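Local coordinates for protein acetylene hydratase (Pelobacter acetylenicus, PDB 2E7Z) that catalyses the non-redox hydration of acetylene to acetaldehyde, using a tungsten-bis(molybdopterin guanine dinucleotide) cofactor and one [4Fe-4S] cluster, at residues 40-44 and 45-49; 76-80 and 81-85; 438-441 and 442-446; 686-689 and 690-694. All coordinates share one frame; numbering follows the deposited sequence. Where two conformers were deposited one is given.

Interaction 1: 40-44 and 45-49; sequences NSICM and KSVNA. With SF4 (iron/sulfur cluster), chain D; MGD (2-amino-5,6-dimercapto-7-methyl-3,7,8a,9-tetrahydro-8-oxa-1,3,9,10-tetraaza-anthracen-4-one guanosine dinucleotide), chain F.
Cys43, the N-cap, and Lys45, in the first turn of helix 44-47, bring the iron-sulfur cluster and a pterin together. As metal ligand, Cys43 SG binds FE1 of the cluster at 2.3 Å; Cys6, Cys9 and Cys13 are the other cluster cysteines. Among the polar contacts, Lys45 NZ lies 3.3 Å from Cys43 SG and is hydrogen-bonded to Asp605 O. Pterin atom MGD N19 is 2.9 Å from Lys45 NZ. Bends at chi3 (-63°) and chi4 (-61°) curl the lysine chain back so that CE passes 3.7 Å from cluster S3. In the backbone, Cys43 O accepts a nearly straight bond from Val47 N (2.9 Å). Met44 O takes two donors from opposite faces of its plane, Asn48 N and Asn48 ND2, the latter at 3.0 Å. Apolar contact is tight where Ile42 CG1 lies against Ser46 CB (3.5 Å), while the Ile42 and Val47 side chains cross at about a right angle, CD1 of the first near CG2 of the second. An alanine in place of Lys45 is likely to leave Asp605 O without its donor and open a gap between cluster and pterin. A lysine ammonium so placed would probably offset negative charge on the cluster and its thiolate.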
# COMPACT_ATOMS: atom_id res chain seq x y z
N ASN A 40 11.90 13.33 -18.11
CA ASN A 40 12.80 12.20 -17.85
C ASN A 40 12.30 11.27 -16.75
O ASN A 40 13.09 10.64 -16.04
CB ASN A 40 14.21 12.71 -17.53
CG ASN A 40 14.63 13.82 -18.47
OD1 ASN A 40 14.95 14.94 -18.05
ND2 ASN A 40 14.59 13.52 -19.76
N SER A 41 10.97 11.18 -16.63
CA SER A 41 10.37 10.28 -15.65
C SER A 41 9.86 8.99 -16.31
O SER A 41 8.68 8.84 -16.62
CB SER A 41 9.27 10.99 -14.86
OG SER A 41 9.76 12.13 -14.15
N ILE A 42 10.79 8.07 -16.56
CA ILE A 42 10.46 6.70 -16.93
C ILE A 42 11.57 5.78 -16.42
O ILE A 42 12.74 6.19 -16.39
CB ILE A 42 10.24 6.53 -18.45
CG1 ILE A 42 9.47 5.22 -18.70
CG2 ILE A 42 11.57 6.58 -19.23
CD1 ILE A 42 8.96 5.02 -20.10
N CYS A 43 11.21 4.56 -16.02
CA CYS A 43 12.20 3.61 -15.49
C CYS A 43 12.21 2.33 -16.31
O CYS A 43 11.41 2.17 -17.23
CB CYS A 43 11.90 3.31 -14.02
SG CYS A 43 10.49 2.18 -13.81
N MET A 44 13.13 1.41 -15.99
CA MET A 44 13.26 0.17 -16.74
C MET A 44 11.97 -0.66 -16.72
O MET A 44 11.69 -1.35 -17.68
CB MET A 44 14.45 -0.67 -16.26
CG MET A 44 14.37 -1.03 -14.78
SD MET A 44 15.77 -2.06 -14.29
CE MET A 44 17.16 -0.93 -14.38
N LYS A 45 11.19 -0.58 -15.64
CA LYS A 45 9.96 -1.38 -15.56
C LYS A 45 8.97 -0.94 -16.62
O LYS A 45 8.30 -1.78 -17.23
CB LYS A 45 9.33 -1.31 -14.16
CG LYS A 45 10.28 -1.87 -13.09
CD LYS A 45 9.69 -1.87 -11.68
CE LYS A 45 9.37 -0.48 -11.16
NZ LYS A 45 10.58 0.39 -11.07
N SER A 46 8.90 0.37 -16.83
CA SER A 46 8.03 0.93 -17.85
C SER A 46 8.57 0.77 -19.26
O SER A 46 7.84 0.39 -20.18
CB SER A 46 7.77 2.40 -17.56
OG SER A 46 6.70 2.88 -18.34
N VAL A 47 9.86 1.07 -19.44
CA VAL A 47 10.50 0.94 -20.75
C VAL A 47 10.28 -0.45 -21.31
O VAL A 47 10.07 -0.63 -22.51
CB VAL A 47 12.01 1.22 -20.66
CG1 VAL A 47 12.73 0.76 -21.95
CG2 VAL A 47 12.22 2.69 -20.40
N ASN A 48 10.34 -1.44 -20.43
CA ASN A 48 10.23 -2.83 -20.83
C ASN A 48 8.87 -3.44 -20.55
O ASN A 48 8.72 -4.65 -20.57
CB ASN A 48 11.33 -3.64 -20.14
CG ASN A 48 12.71 -3.21 -20.59
OD1 ASN A 48 13.10 -3.43 -21.74
ND2 ASN A 48 13.47 -2.60 -19.69
N ALA A 49 7.86 -2.60 -20.32
CA ALA A 49 6.53 -3.12 -20.01
C ALA A 49 5.92 -4.00 -21.08
O ALA A 49 5.16 -4.93 -20.79
CB ALA A 49 5.59 -1.96 -19.63
FE1 SF4 D . 8.63 3.46 -13.39
FE2 SF4 D . 6.09 3.37 -14.27
FE3 SF4 D . 7.00 5.57 -12.98
FE4 SF4 D . 6.56 3.30 -11.63
S1 SF4 D . 4.96 4.53 -12.64
S2 SF4 D . 8.42 4.69 -11.43
S3 SF4 D . 7.14 1.69 -13.19
S4 SF4 D . 7.77 4.78 -15.02
PB MGD F . 12.25 0.17 0.26
O1B MGD F . 13.01 0.30 -1.04
O2B MGD F . 11.68 -1.17 0.63
O3B MGD F . 11.03 1.21 0.30
O3A MGD F . 9.66 2.65 -1.20
PA MGD F . 10.94 2.72 -0.24
O1A MGD F . 10.57 3.53 0.97
O2A MGD F . 12.12 3.17 -1.09
O5' MGD F . 13.22 0.65 1.46
C5' MGD F . 13.84 1.91 1.29
C4' MGD F . 14.66 2.25 2.53
O4' MGD F . 13.84 2.12 3.69
C3' MGD F . 15.83 1.28 2.69
O3' MGD F . 17.05 1.99 2.46
C2' MGD F . 15.73 0.80 4.13
O2' MGD F . 16.97 0.82 4.83
C1' MGD F . 14.76 1.81 4.72
N9 MGD F . 14.11 1.34 5.96
C8 MGD F . 13.73 0.09 6.28
N7 MGD F . 13.15 0.02 7.50
C5 MGD F . 13.19 1.28 8.00
C6 MGD F . 12.77 1.96 9.25
O6 MGD F . 12.26 1.31 10.19
N1 MGD F . 12.96 3.28 9.34
C2 MGD F . 13.52 4.02 8.36
N2 MGD F . 13.67 5.35 8.54
N3 MGD F . 13.94 3.46 7.19
C4 MGD F . 13.80 2.14 6.97
C10 MGD F . 8.48 1.90 -0.93
C11 MGD F . 7.67 2.06 -2.22
O11 MGD F . 8.50 1.73 -3.34
C12 MGD F . 6.39 1.25 -2.23
S12 MGD F . 5.50 1.03 -0.80
C13 MGD F . 5.93 0.70 -3.37
S13 MGD F . 4.41 -0.07 -3.47
C14 MGD F . 6.75 0.70 -4.61
N15 MGD F . 7.43 -0.58 -4.77
C16 MGD F . 8.42 -0.65 -5.69
C17 MGD F . 8.92 -1.92 -6.25
O17 MGD F . 8.45 -3.02 -5.88
N18 MGD F . 9.91 -1.86 -7.16
C19 MGD F . 10.46 -0.69 -7.57
N19 MGD F . 11.44 -0.73 -8.49
N20 MGD F . 10.05 0.51 -7.09
C21 MGD F . 9.07 0.58 -6.18
N22 MGD F . 8.67 1.78 -5.70
C23 MGD F . 7.78 1.84 -4.56

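Interaction 2: 76-80 and 81-85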
# COMPACT_ATOMS: atom_id res chain seq x y z
N GLU A 76 -7.52 -26.44 -17.70
CA GLU A 76 -8.11 -26.50 -19.04
C GLU A 76 -8.71 -25.15 -19.40
O GLU A 76 -9.45 -24.54 -18.60
CB GLU A 76 -9.18 -27.58 -19.13
CG GLU A 76 -9.74 -27.74 -20.53
CD GLU A 76 -10.66 -28.93 -20.68
OE1 GLU A 76 -10.23 -30.08 -20.42
OE2 GLU A 76 -11.80 -28.71 -21.12
N ARG A 77 -8.35 -24.65 -20.58
CA ARG A 77 -8.98 -23.43 -21.09
C ARG A 77 -10.51 -23.55 -21.18
O ARG A 77 -11.05 -24.55 -21.64
CB ARG A 77 -8.38 -23.02 -22.46
CG ARG A 77 -8.78 -21.57 -22.82
CD ARG A 77 -8.30 -21.18 -24.23
NE ARG A 77 -6.86 -21.12 -24.32
CZ ARG A 77 -6.24 -20.82 -25.46
NH1 ARG A 77 -6.97 -20.51 -26.55
NH2 ARG A 77 -4.91 -20.80 -25.51
N ILE A 78 -11.21 -22.52 -20.70
CA ILE A 78 -12.67 -22.40 -20.89
C ILE A 78 -13.02 -21.00 -21.35
O ILE A 78 -12.16 -20.12 -21.41
CB ILE A 78 -13.54 -22.84 -19.65
CG1 ILE A 78 -13.13 -22.13 -18.36
CG2 ILE A 78 -13.57 -24.38 -19.52
CD1 ILE A 78 -14.21 -22.24 -17.27
N SER A 79 -14.29 -20.77 -21.67
CA SER A 79 -14.77 -19.46 -22.11
C SER A 79 -15.02 -18.58 -20.90
O SER A 79 -15.25 -19.08 -19.81
CB SER A 79 -16.09 -19.60 -22.88
OG SER A 79 -17.13 -20.13 -22.07
N TRP A 80 -14.99 -17.26 -21.10
CA TRP A 80 -15.47 -16.33 -20.05
C TRP A 80 -16.91 -16.67 -19.62
O TRP A 80 -17.24 -16.70 -18.44
CB TRP A 80 -15.40 -14.89 -20.54
CG TRP A 80 -14.09 -14.24 -20.29
CD1 TRP A 80 -13.03 -14.17 -21.15
CD2 TRP A 80 -13.66 -13.62 -19.06
NE1 TRP A 80 -11.96 -13.50 -20.54
CE2 TRP A 80 -12.34 -13.15 -19.26
CE3 TRP A 80 -14.27 -13.39 -17.84
CZ2 TRP A 80 -11.63 -12.46 -18.28
CZ3 TRP A 80 -13.56 -12.69 -16.84
CH2 TRP A 80 -12.26 -12.24 -17.08
N ASP A 81 -17.77 -16.95 -20.61
CA ASP A 81 -19.17 -17.21 -20.33
C ASP A 81 -19.33 -18.42 -19.40
O ASP A 81 -20.09 -18.38 -18.42
CB ASP A 81 -19.92 -17.43 -21.66
CG ASP A 81 -21.43 -17.55 -21.49
OD1 ASP A 81 -22.02 -16.64 -20.88
OD2 ASP A 81 -22.03 -18.55 -21.98
N GLN A 82 -18.62 -19.51 -19.71
CA GLN A 82 -18.72 -20.71 -18.90
C GLN A 82 -18.07 -20.52 -17.53
O GLN A 82 -18.61 -20.95 -16.51
CB GLN A 82 -18.11 -21.91 -19.61
CG GLN A 82 -18.35 -23.22 -18.86
CD GLN A 82 -19.83 -23.64 -18.81
OE1 GLN A 82 -20.64 -23.25 -19.66
NE2 GLN A 82 -20.16 -24.46 -17.83
N ALA A 83 -16.92 -19.84 -17.51
CA ALA A 83 -16.26 -19.56 -16.23
C ALA A 83 -17.17 -18.76 -15.32
O ALA A 83 -17.34 -19.11 -14.18
CB ALA A 83 -14.95 -18.80 -16.46
N LEU A 84 -17.80 -17.72 -15.86
CA LEU A 84 -18.68 -16.88 -15.07
C LEU A 84 -19.92 -17.65 -14.61
O LEU A 84 -20.38 -17.48 -13.49
CB LEU A 84 -19.05 -15.64 -15.88
CG LEU A 84 -17.92 -14.65 -16.16
CD1 LEU A 84 -18.16 -13.93 -17.50
CD2 LEU A 84 -17.79 -13.68 -15.03
N ASP A 85 -20.47 -18.49 -15.50
CA ASP A 85 -21.62 -19.30 -15.11
C ASP A 85 -21.27 -20.19 -13.91
O ASP A 85 -22.03 -20.26 -12.94
CB ASP A 85 -22.07 -20.20 -16.25
CG ASP A 85 -22.86 -19.46 -17.33
OD1 ASP A 85 -23.18 -18.25 -17.16
OD2 ASP A 85 -23.18 -20.12 -18.34
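Trp80 and Leu84 meet one helical turn apart, their side chains crossing obliquely: Leu84 CD1 comes to the edge of the indole, near the ring plane, 3.9 Å from Trp80 CE3. The leucine keeps CG beside its backbone N (chi1 -68°), which also lays CD1 3.1 Å from Trp80 O, the carbonyl that accepts from Leu84 N. The indole nitrogen NE1 is hydrogen-bonded to Glu487 O, and Tyr493 meets the ring edge-to-face. A glycine at Leu84 would probably leave a gap beside the indole edge and toward Phe494 of helix 491-501, giving the tryptophan ring more room to shift. Here the chain passes from the edge strand 75-77 of a mixed sheet into helix 80-98, and Ser79 is the N-cap. Its OG, held between the backbone N and the carbonyl carbon (chi1 63°), accepts from Gln82 N at 2.9 Å, while Ser79 O receives Ala83 N at 2.9 Å. The same hydroxyl oxygen lies 3.2 Å from Gln82 CB. Just before the cap, Ile78 points toward the helix, and in one of its two conformers its CD1 lies 3.6 Å from Ala83 CB. Tyr452 and Leu454 of strand 452-455 adjoin this pair, Tyr452 touching Ile78 and Leu454 touching Ala83. Asp81 and Asp85 both form salt bridges with Arg501 of helix 491-501.

Interaction 3: 438-441 and 442-446. With MGD (2-amino-5,6-dimercapto-7-methyl-3,7,8a,9-tetrahydro-8-oxa-1,3,9,10-tetraaza-anthracen-4-one guanosine dinucleotide), chain E.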
# COMPACT_ATOMS: atom_id res chain seq x y z
N CYS A 438 -8.91 -16.13 -9.29
CA CYS A 438 -7.75 -15.24 -9.39
C CYS A 438 -7.78 -14.50 -10.70
O CYS A 438 -7.71 -15.16 -11.74
CB CYS A 438 -6.45 -16.00 -9.15
SG CYS A 438 -5.00 -14.94 -9.21
N TYR A 439 -7.89 -13.18 -10.66
CA TYR A 439 -7.95 -12.34 -11.85
C TYR A 439 -6.59 -11.65 -11.97
O TYR A 439 -6.24 -10.76 -11.18
CB TYR A 439 -9.13 -11.35 -11.74
CG TYR A 439 -9.19 -10.28 -12.80
CD1 TYR A 439 -9.55 -10.59 -14.11
CD2 TYR A 439 -8.94 -8.94 -12.48
CE1 TYR A 439 -9.63 -9.59 -15.07
CE2 TYR A 439 -9.01 -7.97 -13.43
CZ TYR A 439 -9.36 -8.28 -14.72
OH TYR A 439 -9.38 -7.25 -15.65
N ASP A 440 -5.78 -12.11 -12.94
CA ASP A 440 -4.37 -11.74 -12.94
C ASP A 440 -3.85 -11.79 -14.37
O ASP A 440 -4.61 -12.04 -15.30
CB ASP A 440 -3.54 -12.67 -12.02
CG ASP A 440 -2.30 -11.99 -11.42
OD1 ASP A 440 -1.30 -11.85 -12.17
OD2 ASP A 440 -2.31 -11.63 -10.20
N GLN A 441 -2.56 -11.54 -14.50
CA GLN A 441 -1.87 -11.63 -15.80
C GLN A 441 -1.03 -12.88 -15.93
O GLN A 441 -0.66 -13.25 -17.05
CB GLN A 441 -1.01 -10.37 -15.97
CG GLN A 441 -1.85 -9.10 -16.15
CD GLN A 441 -1.07 -7.79 -16.23
OE1 GLN A 441 -1.66 -6.76 -16.62
NE2 GLN A 441 0.19 -7.79 -15.84
N PHE A 442 -0.71 -13.53 -14.82
CA PHE A 442 0.17 -14.70 -14.82
C PHE A 442 -0.32 -15.77 -13.86
O PHE A 442 -1.16 -15.49 -12.99
CB PHE A 442 1.60 -14.25 -14.47
CG PHE A 442 2.20 -13.35 -15.52
CD1 PHE A 442 2.79 -13.91 -16.66
CD2 PHE A 442 2.12 -11.97 -15.42
CE1 PHE A 442 3.30 -13.09 -17.67
CE2 PHE A 442 2.62 -11.14 -16.42
CZ PHE A 442 3.20 -11.72 -17.56
N MET A 443 0.21 -16.98 -14.02
CA MET A 443 -0.05 -18.08 -13.11
C MET A 443 0.80 -17.87 -11.84
O MET A 443 1.78 -18.56 -11.59
CB MET A 443 0.21 -19.42 -13.82
CG MET A 443 -0.19 -20.66 -13.04
SD MET A 443 -1.94 -20.76 -12.49
CE MET A 443 -2.81 -21.09 -14.02
N THR A 444 0.40 -16.90 -11.04
CA THR A 444 1.09 -16.56 -9.82
C THR A 444 0.91 -17.67 -8.78
O THR A 444 0.08 -18.56 -8.95
CB THR A 444 0.53 -15.26 -9.22
OG1 THR A 444 -0.80 -15.53 -8.79
CG2 THR A 444 0.55 -14.15 -10.25
N PRO A 445 1.70 -17.63 -7.69
CA PRO A 445 1.50 -18.60 -6.65
C PRO A 445 0.06 -18.63 -6.12
O PRO A 445 -0.46 -19.68 -5.82
CB PRO A 445 2.52 -18.17 -5.58
CG PRO A 445 3.68 -17.56 -6.42
CD PRO A 445 2.92 -16.81 -7.50
N THR A 446 -0.59 -17.46 -6.05
CA THR A 446 -2.01 -17.41 -5.67
C THR A 446 -2.90 -18.03 -6.75
O THR A 446 -3.80 -18.80 -6.45
CB THR A 446 -2.42 -15.95 -5.40
OG1 THR A 446 -1.59 -15.46 -4.35
CG2 THR A 446 -3.85 -15.90 -4.96
PB MGD E . 1.52 -8.23 -5.46
O1B MGD E . 1.28 -8.93 -4.15
O2B MGD E . 2.79 -8.44 -6.19
O3B MGD E . 1.38 -6.64 -5.30
O3A MGD E . 0.54 -5.42 -3.27
PA MGD E . 0.16 -5.71 -4.81
O1A MGD E . 0.25 -4.47 -5.65
O2A MGD E . -1.12 -6.49 -4.76
O5' MGD E . 0.29 -8.64 -6.41
C5' MGD E . -0.01 -7.85 -7.55
C4' MGD E . -0.58 -8.79 -8.59
O4' MGD E . -1.17 -7.98 -9.62
C3' MGD E . 0.48 -9.61 -9.32
O3' MGD E . 0.16 -11.00 -9.19
C2' MGD E . 0.45 -9.14 -10.79
O2' MGD E . 0.70 -10.15 -11.79
C1' MGD E . -0.96 -8.62 -10.90
N9 MGD E . -1.19 -7.56 -11.88
C8 MGD E . -0.38 -6.51 -12.18
N7 MGD E . -0.97 -5.68 -13.05
C5 MGD E . -2.22 -6.16 -13.26
C6 MGD E . -3.38 -5.79 -14.05
O6 MGD E . -3.37 -4.76 -14.76
N1 MGD E . -4.46 -6.58 -13.94
C2 MGD E . -4.51 -7.72 -13.25
N2 MGD E . -5.67 -8.43 -13.23
N3 MGD E . -3.48 -8.13 -12.51
C4 MGD E . -2.35 -7.38 -12.49
C10 MGD E . 1.43 -4.33 -3.00
C11 MGD E . 1.33 -4.05 -1.51
O11 MGD E . 1.89 -5.19 -0.87
C12 MGD E . 2.09 -2.80 -1.17
S12 MGD E . 1.73 -1.37 -2.03
C13 MGD E . 2.98 -2.79 -0.16
S13 MGD E . 3.95 -1.43 0.17
C14 MGD E . 3.22 -3.97 0.73
N15 MGD E . 4.52 -4.58 0.50
C16 MGD E . 4.72 -5.73 1.21
C17 MGD E . 6.03 -6.17 1.70
O17 MGD E . 7.06 -5.48 1.49
N18 MGD E . 6.08 -7.33 2.39
C19 MGD E . 4.99 -8.10 2.64
N19 MGD E . 5.11 -9.25 3.33
N20 MGD E . 3.78 -7.76 2.20
C21 MGD E . 3.59 -6.62 1.51
N22 MGD E . 2.36 -6.29 1.11
C23 MGD E . 2.09 -4.99 0.53
O HOH W 1 -2.22 -13.37 -8.00
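Asp440 and Phe442 make a buried side-chain-to-backbone contact where the chain leaves the C-terminal end of strand 435-440, with the guanosine of one cofactor lying against the turn. Phe442 N donates to Asp440 OD1 at 3.2 Å, and Gln441 N donates to the same oxygen at 2.7 Å; both arrive on its anti side, 18° and 30° out of the carboxylate plane. The carboxylate also grips the ribose with both its oxygens: O2' of the cofactor donates to OD1 and O3' to OD2, each at 2.7 Å. OD1 therefore accepts three bonds, which should fix the rotation of the group and favour its ionised form. This acidic residue at the C-terminal end of a parallel strand, taking both ribose hydroxyls, recalls the nucleotide sites of Rossmann-like folds, and here it serves the guanosine half of the molybdopterin dinucleotide. Next to it, the guanine N2 lies over one face of the Tyr439 ring and donates to Tyr439 O at 3.2 Å. Thr444 faces back toward the strand: its CG2 lies 3.5 Å from Asp440 OD1 and 3.3 Å from the ribose O3'. A water joins Thr444 OG1 to Asp440 OD2, and the same threonine oxygen is hydrogen-bonded to Ala447 N. Phe442 places one ring face over Gln441 O, while the ribose O2' lies at the ring edge. Met443 forms the centre of an inverse gamma turn between Phe442 and Thr444.

Interaction 4: 686-689 and 690-694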
# COMPACT_ATOMS: atom_id res chain seq x y z
N THR A 686 7.02 -27.53 -5.63
CA THR A 686 8.01 -26.48 -5.75
C THR A 686 7.72 -25.31 -4.77
O THR A 686 8.31 -24.23 -4.90
CB THR A 686 8.05 -25.92 -7.19
OG1 THR A 686 6.76 -25.38 -7.53
CG2 THR A 686 8.40 -27.01 -8.22
N GLY A 687 6.83 -25.52 -3.79
CA GLY A 687 6.41 -24.44 -2.90
C GLY A 687 5.73 -23.34 -3.69
O GLY A 687 5.95 -22.17 -3.42
N PHE A 688 4.95 -23.72 -4.70
CA PHE A 688 4.25 -22.80 -5.59
C PHE A 688 5.23 -21.89 -6.29
O PHE A 688 5.24 -20.66 -6.13
CB PHE A 688 3.11 -22.08 -4.84
CG PHE A 688 2.14 -23.04 -4.25
CD1 PHE A 688 1.19 -23.64 -5.06
CD2 PHE A 688 2.24 -23.44 -2.92
CE1 PHE A 688 0.33 -24.61 -4.56
CE2 PHE A 688 1.38 -24.41 -2.41
CZ PHE A 688 0.41 -24.98 -3.21
N SER A 689 6.10 -22.55 -7.05
CA SER A 689 7.11 -21.88 -7.87
C SER A 689 8.00 -21.00 -6.99
O SER A 689 8.35 -19.87 -7.35
CB SER A 689 6.49 -21.08 -9.02
OG SER A 689 5.65 -21.91 -9.81
N GLY A 690 8.38 -21.54 -5.83
CA GLY A 690 9.31 -20.85 -4.95
C GLY A 690 8.73 -19.88 -3.95
O GLY A 690 9.46 -19.36 -3.11
N ALA A 691 7.42 -19.62 -4.03
CA ALA A 691 6.78 -18.73 -3.07
C ALA A 691 7.09 -19.11 -1.62
O ALA A 691 7.40 -18.24 -0.81
CB ALA A 691 5.29 -18.79 -3.28
N MET A 692 6.98 -20.41 -1.32
CA MET A 692 7.14 -20.91 0.05
C MET A 692 8.59 -20.94 0.50
O MET A 692 8.87 -21.15 1.68
CB MET A 692 6.51 -22.30 0.21
CG MET A 692 5.00 -22.40 -0.20
SD MET A 692 3.87 -21.27 0.66
CE MET A 692 3.92 -21.98 2.32
N LEU A 693 9.51 -20.71 -0.44
CA LEU A 693 10.95 -20.74 -0.18
C LEU A 693 11.57 -19.34 -0.14
O LEU A 693 12.55 -19.12 0.56
CB LEU A 693 11.67 -21.58 -1.24
CG LEU A 693 11.49 -23.10 -1.13
CD1 LEU A 693 12.17 -23.78 -2.31
CD2 LEU A 693 12.04 -23.63 0.20
N HIS A 694 11.03 -18.40 -0.90
CA HIS A 694 11.74 -17.13 -1.10
C HIS A 694 10.99 -15.85 -0.73
O HIS A 694 11.59 -14.77 -0.87
CB HIS A 694 12.25 -17.00 -2.55
CG HIS A 694 13.01 -18.18 -3.02
ND1 HIS A 694 14.23 -18.55 -2.50
CD2 HIS A 694 12.72 -19.08 -3.99
CE1 HIS A 694 14.66 -19.63 -3.12
NE2 HIS A 694 13.77 -19.98 -4.04
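Gly690 N donates to Thr686 O at 2.8 Å and Met692 N to Gly687 O at 2.9 Å, two backbone bonds that lock the loop onto the start of helix 691-694. The second lies in the carbonyl plane, on a lone pair of Gly687 O. Between them runs a type I' beta turn from Phe688 to Ala691, closed by Ala691 N to Phe688 O, where the donor sits 64° above the carbonyl plane. Thr686 adds an ST motif: its OG1 accepts from Ser689 N at 2.9 Å and is also hydrogen-bonded to Glu681 O. Ser689 OG is bonded to Gln448 NE2 and Glu681 O. The N-cap Gly690 has a positive phi (87°), and a beta carbon there would clash with Ser689 O; its own O takes both Leu693 N and His694 N. Gly687 also has a positive phi, and a beta carbon on it would come tight against Met692 CB. The whole turn belongs to the dinucleotide-binding domain. Around this frame the packing is apolar. With chi1 at -58°, CG opposite the carbonyl carbon, the Phe688 side chain lies alongside that of Met692, pointing the same way, both against Leu427 of helix 423-431. Phe688 CB faces Ala691 CB at 4.2 Å, and Met692 CG sits at the ring edge, near its plane, 4.0 Å from Phe688 CD2.

Overall arrangement
From the N terminus the four contacts follow in series, each a local turn within one continuous run of chain; none nests in or crosses another. Interaction 1 closes the start of helix 44-47 at the iron-sulfur cluster and one pterin. Interaction 2 turns edge strand 75-77 into helix 80-98, and interaction 3 closes the exit of strand 435-440 of the same mixed sheet at the guanosine of the other dinucleotide. These two touch through Trp80 and Tyr439. Interaction 4, at helix 691-694, meets interaction 3 through Pro445, which packs on Phe688 and Ala691 and so joins the exit loop of strand 435-440 to the turn before helix 691-694. Interaction 1 stands apart, its nearest atoms about 8 Å from interaction 3.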